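Local atomic coordinates of carboxynorspermidine decarboxylase (Campylobacter jejuni subsp. jejuni 81116, PDB entry 3N29), a protein that probably catalyses the pyridoxal-5'-phosphate-dependent decarboxylation of carboxynorspermidine to norspermidine, the polyamine it holds in this crystal. Residues A[88-99]-A[110-118]. Residues are numbered along the deposited sequence; the frame is centred on the assembly and turned at random.
Sequences VGEYLKGCTCSG and MDKEIHTYS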
# COMPACT_ATOMS: atom_id res chain seq x y z
N VAL A 88 21.88 -13.43 -5.09
CA VAL A 88 20.91 -14.55 -5.16
C VAL A 88 21.21 -15.46 -6.40
O VAL A 88 21.13 -16.70 -6.37
CB VAL A 88 19.50 -14.05 -5.15
CG1 VAL A 88 18.55 -15.24 -5.44
CG2 VAL A 88 19.14 -13.38 -3.77
N GLY A 89 21.55 -14.84 -7.51
CA GLY A 89 21.88 -15.67 -8.72
C GLY A 89 23.09 -16.61 -8.65
O GLY A 89 23.30 -17.45 -9.54
N GLU A 90 23.89 -16.45 -7.63
CA GLU A 90 25.03 -17.33 -7.39
C GLU A 90 24.52 -18.64 -6.94
O GLU A 90 25.18 -19.69 -7.10
CB GLU A 90 25.91 -16.75 -6.27
CG GLU A 90 26.67 -15.54 -6.66
CD GLU A 90 27.62 -15.10 -5.58
OE1 GLU A 90 28.15 -15.97 -4.81
OE2 GLU A 90 27.83 -13.89 -5.46
N TYR A 91 23.33 -18.60 -6.36
CA TYR A 91 22.77 -19.77 -5.76
C TYR A 91 21.56 -20.37 -6.45
O TYR A 91 21.46 -21.55 -6.51
CB TYR A 91 22.42 -19.47 -4.32
CG TYR A 91 23.50 -18.95 -3.44
CD1 TYR A 91 24.25 -19.81 -2.64
CD2 TYR A 91 23.72 -17.59 -3.31
CE1 TYR A 91 25.24 -19.33 -1.81
CE2 TYR A 91 24.71 -17.10 -2.51
CZ TYR A 91 25.45 -17.95 -1.74
OH TYR A 91 26.42 -17.48 -0.92
N LEU A 92 20.63 -19.56 -6.94
CA LEU A 92 19.35 -20.04 -7.47
C LEU A 92 19.41 -20.06 -9.00
O LEU A 92 20.32 -19.52 -9.59
CB LEU A 92 18.23 -19.11 -6.95
CG LEU A 92 18.08 -18.95 -5.47
CD1 LEU A 92 16.68 -18.22 -5.18
CD2 LEU A 92 18.16 -20.29 -4.81
N LYS A 93 18.45 -20.68 -9.64
CA LYS A 93 18.49 -20.81 -11.09
C LYS A 93 17.84 -19.72 -11.85
O LYS A 93 17.92 -19.68 -13.08
CB LYS A 93 17.75 -22.07 -11.45
CG LYS A 93 18.39 -23.32 -10.85
CD LYS A 93 19.76 -23.54 -11.45
CE LYS A 93 20.36 -24.84 -10.98
NZ LYS A 93 21.78 -25.02 -11.53
N GLY A 94 17.02 -18.91 -11.18
CA GLY A 94 16.37 -17.88 -11.94
C GLY A 94 15.26 -17.29 -11.09
O GLY A 94 15.35 -17.40 -9.86
N CYS A 95 14.32 -16.60 -11.75
CA CYS A 95 13.20 -15.90 -11.08
C CYS A 95 11.84 -16.35 -11.62
O CYS A 95 11.68 -16.66 -12.83
CB CYS A 95 13.27 -14.44 -11.38
SG CYS A 95 14.67 -13.65 -10.64
N THR A 96 10.88 -16.38 -10.72
CA THR A 96 9.50 -16.49 -11.10
C THR A 96 8.86 -15.11 -11.05
O THR A 96 9.01 -14.34 -10.07
CB THR A 96 8.73 -17.41 -10.17
OG1 THR A 96 9.15 -18.73 -10.46
CG2 THR A 96 7.21 -17.34 -10.50
N CYS A 97 8.12 -14.83 -12.11
CA CYS A 97 7.62 -13.51 -12.44
C CYS A 97 6.14 -13.54 -12.74
O CYS A 97 5.62 -14.47 -13.35
CB CYS A 97 8.36 -13.00 -13.68
SG CYS A 97 10.14 -13.11 -13.48
N SER A 98 5.45 -12.48 -12.38
CA SER A 98 4.03 -12.45 -12.56
C SER A 98 3.56 -11.80 -13.89
O SER A 98 2.34 -11.61 -14.15
CB SER A 98 3.47 -11.59 -11.42
OG SER A 98 3.89 -10.24 -11.63
N GLY A 99 4.48 -11.32 -14.68
CA GLY A 99 4.11 -10.43 -15.77
C GLY A 99 5.30 -9.75 -16.33
O GLY A 99 6.44 -10.17 -16.00
N MET A 110 19.17 -10.15 -12.69
CA MET A 110 19.70 -11.50 -12.60
C MET A 110 20.23 -12.16 -13.88
O MET A 110 21.22 -12.81 -13.87
CB MET A 110 18.74 -12.42 -11.83
CG MET A 110 19.26 -13.83 -11.42
SD MET A 110 18.24 -14.98 -10.54
CE MET A 110 18.20 -14.17 -9.04
N ASP A 111 19.48 -12.00 -14.95
CA ASP A 111 19.79 -12.58 -16.25
C ASP A 111 19.98 -14.11 -16.28
O ASP A 111 20.82 -14.63 -16.96
CB ASP A 111 20.92 -11.85 -16.97
CG ASP A 111 20.87 -12.04 -18.48
OD1 ASP A 111 19.94 -12.64 -19.00
OD2 ASP A 111 21.76 -11.56 -19.15
N LYS A 112 19.16 -14.80 -15.53
CA LYS A 112 19.14 -16.24 -15.47
C LYS A 112 17.77 -16.72 -15.97
O LYS A 112 17.21 -16.07 -16.77
CB LYS A 112 19.64 -16.79 -14.16
CG LYS A 112 21.09 -16.41 -13.87
CD LYS A 112 21.66 -17.01 -12.65
CE LYS A 112 21.55 -18.46 -12.62
NZ LYS A 112 22.48 -19.08 -11.69
N GLU A 113 17.33 -17.90 -15.60
CA GLU A 113 16.04 -18.39 -16.09
C GLU A 113 14.87 -17.49 -15.64
O GLU A 113 14.90 -16.92 -14.61
CB GLU A 113 15.76 -19.77 -15.56
CG GLU A 113 16.71 -20.81 -15.99
CD GLU A 113 16.20 -22.23 -15.84
OE1 GLU A 113 16.89 -23.13 -16.25
OE2 GLU A 113 15.14 -22.46 -15.28
N ILE A 114 13.91 -17.32 -16.51
CA ILE A 114 12.75 -16.51 -16.25
C ILE A 114 11.49 -17.33 -16.47
O ILE A 114 11.29 -17.83 -17.53
CB ILE A 114 12.73 -15.31 -17.17
CG1 ILE A 114 13.91 -14.39 -16.91
CG2 ILE A 114 11.45 -14.59 -17.05
CD1 ILE A 114 13.92 -13.24 -17.74
N HIS A 115 10.67 -17.44 -15.45
CA HIS A 115 9.43 -18.17 -15.47
C HIS A 115 8.28 -17.23 -15.14
O HIS A 115 8.20 -16.72 -14.06
CB HIS A 115 9.48 -19.26 -14.43
CG HIS A 115 10.54 -20.28 -14.68
ND1 HIS A 115 10.27 -21.61 -14.86
CD2 HIS A 115 11.88 -20.16 -14.80
CE1 HIS A 115 11.39 -22.26 -15.07
NE2 HIS A 115 12.38 -21.41 -15.03
N THR A 116 7.37 -17.10 -16.06
CA THR A 116 6.27 -16.15 -15.95
C THR A 116 4.90 -16.82 -15.87
O THR A 116 4.59 -17.71 -16.63
CB THR A 116 6.31 -15.16 -17.10
OG1 THR A 116 7.62 -14.65 -17.25
CG2 THR A 116 5.35 -14.06 -16.88
N TYR A 117 4.09 -16.37 -14.94
CA TYR A 117 2.77 -16.88 -14.71
C TYR A 117 1.94 -15.65 -14.45
O TYR A 117 2.35 -14.78 -13.65
CB TYR A 117 2.69 -17.77 -13.44
CG TYR A 117 1.27 -17.81 -12.96
CD1 TYR A 117 0.29 -18.50 -13.69
CD2 TYR A 117 0.88 -17.06 -11.84
CE1 TYR A 117 -1.05 -18.50 -13.28
CE2 TYR A 117 -0.47 -17.00 -11.44
CZ TYR A 117 -1.44 -17.71 -12.17
OH TYR A 117 -2.74 -17.63 -11.73
N SER A 118 0.77 -15.58 -15.04
CA SER A 118 -0.16 -14.51 -14.71
C SER A 118 -1.58 -15.02 -14.78
O SER A 118 -1.88 -15.79 -15.65
CB SER A 118 -0.03 -13.40 -15.69
OG SER A 118 -1.01 -12.45 -15.45
O HOH W 1 -0.46 -10.62 -13.34
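Met110, Cys95 and Lys112 bury the most surface where 88-99 meets 110-118. Met110 runs straight to its sulfur, with CG anti to the backbone N (chi1 -170°), and then bends at chi3 (-70°), which carries CE in beside Val88 and Gly89 of helix 85-91. Its SD lies 3.7 Å from Gly94 CA and 3.8 Å from Cys95 SG, while CE reaches Val88 CG1 at 3.8 Å and also touches Gly89 N, so a single thioether bridges helix and strand. Lys112 closes the same end by polar means: its chain, bent at chi3, brings NZ to Gly89 O at 2.8 Å and to Leu92 O at 3.0 Å. Both carbonyls are met in their own planes, and two bonds thus tie the ammonium to the backbone of 89-92, which leads into strand 94-97.

Beyond this end the strands pair in parallel, their axes 12° apart. Evidence for the register is the ladder in which Cys95 and Cys97 each donate and accept, from Cys95 N to Glu113 O through to Tyr117 N to Cys97 O. Thr96 and His115 share one face of the sheet; there His115 NE2 donates to Glu113 OE2 at 3.0 Å, nearly in the ring plane, and Lys71 forms a salt bridge with the other carboxylate oxygen, so both oxygens are engaged. At the far end one water links Ser98 O to Ser118 OG, which also bonds Ala120 N.

Strands 94-97 and 113-118, joined through helix 100-109, form a beta-alpha-beta unit of the eight-stranded barrel. Cys95, Cys97 and Ile114 pack on Ala106 of that helix, Thr96 OG1 bonds Glu269 of the cofactor pocket, and strands 71-75 and 135-138 continue the barrel on either side.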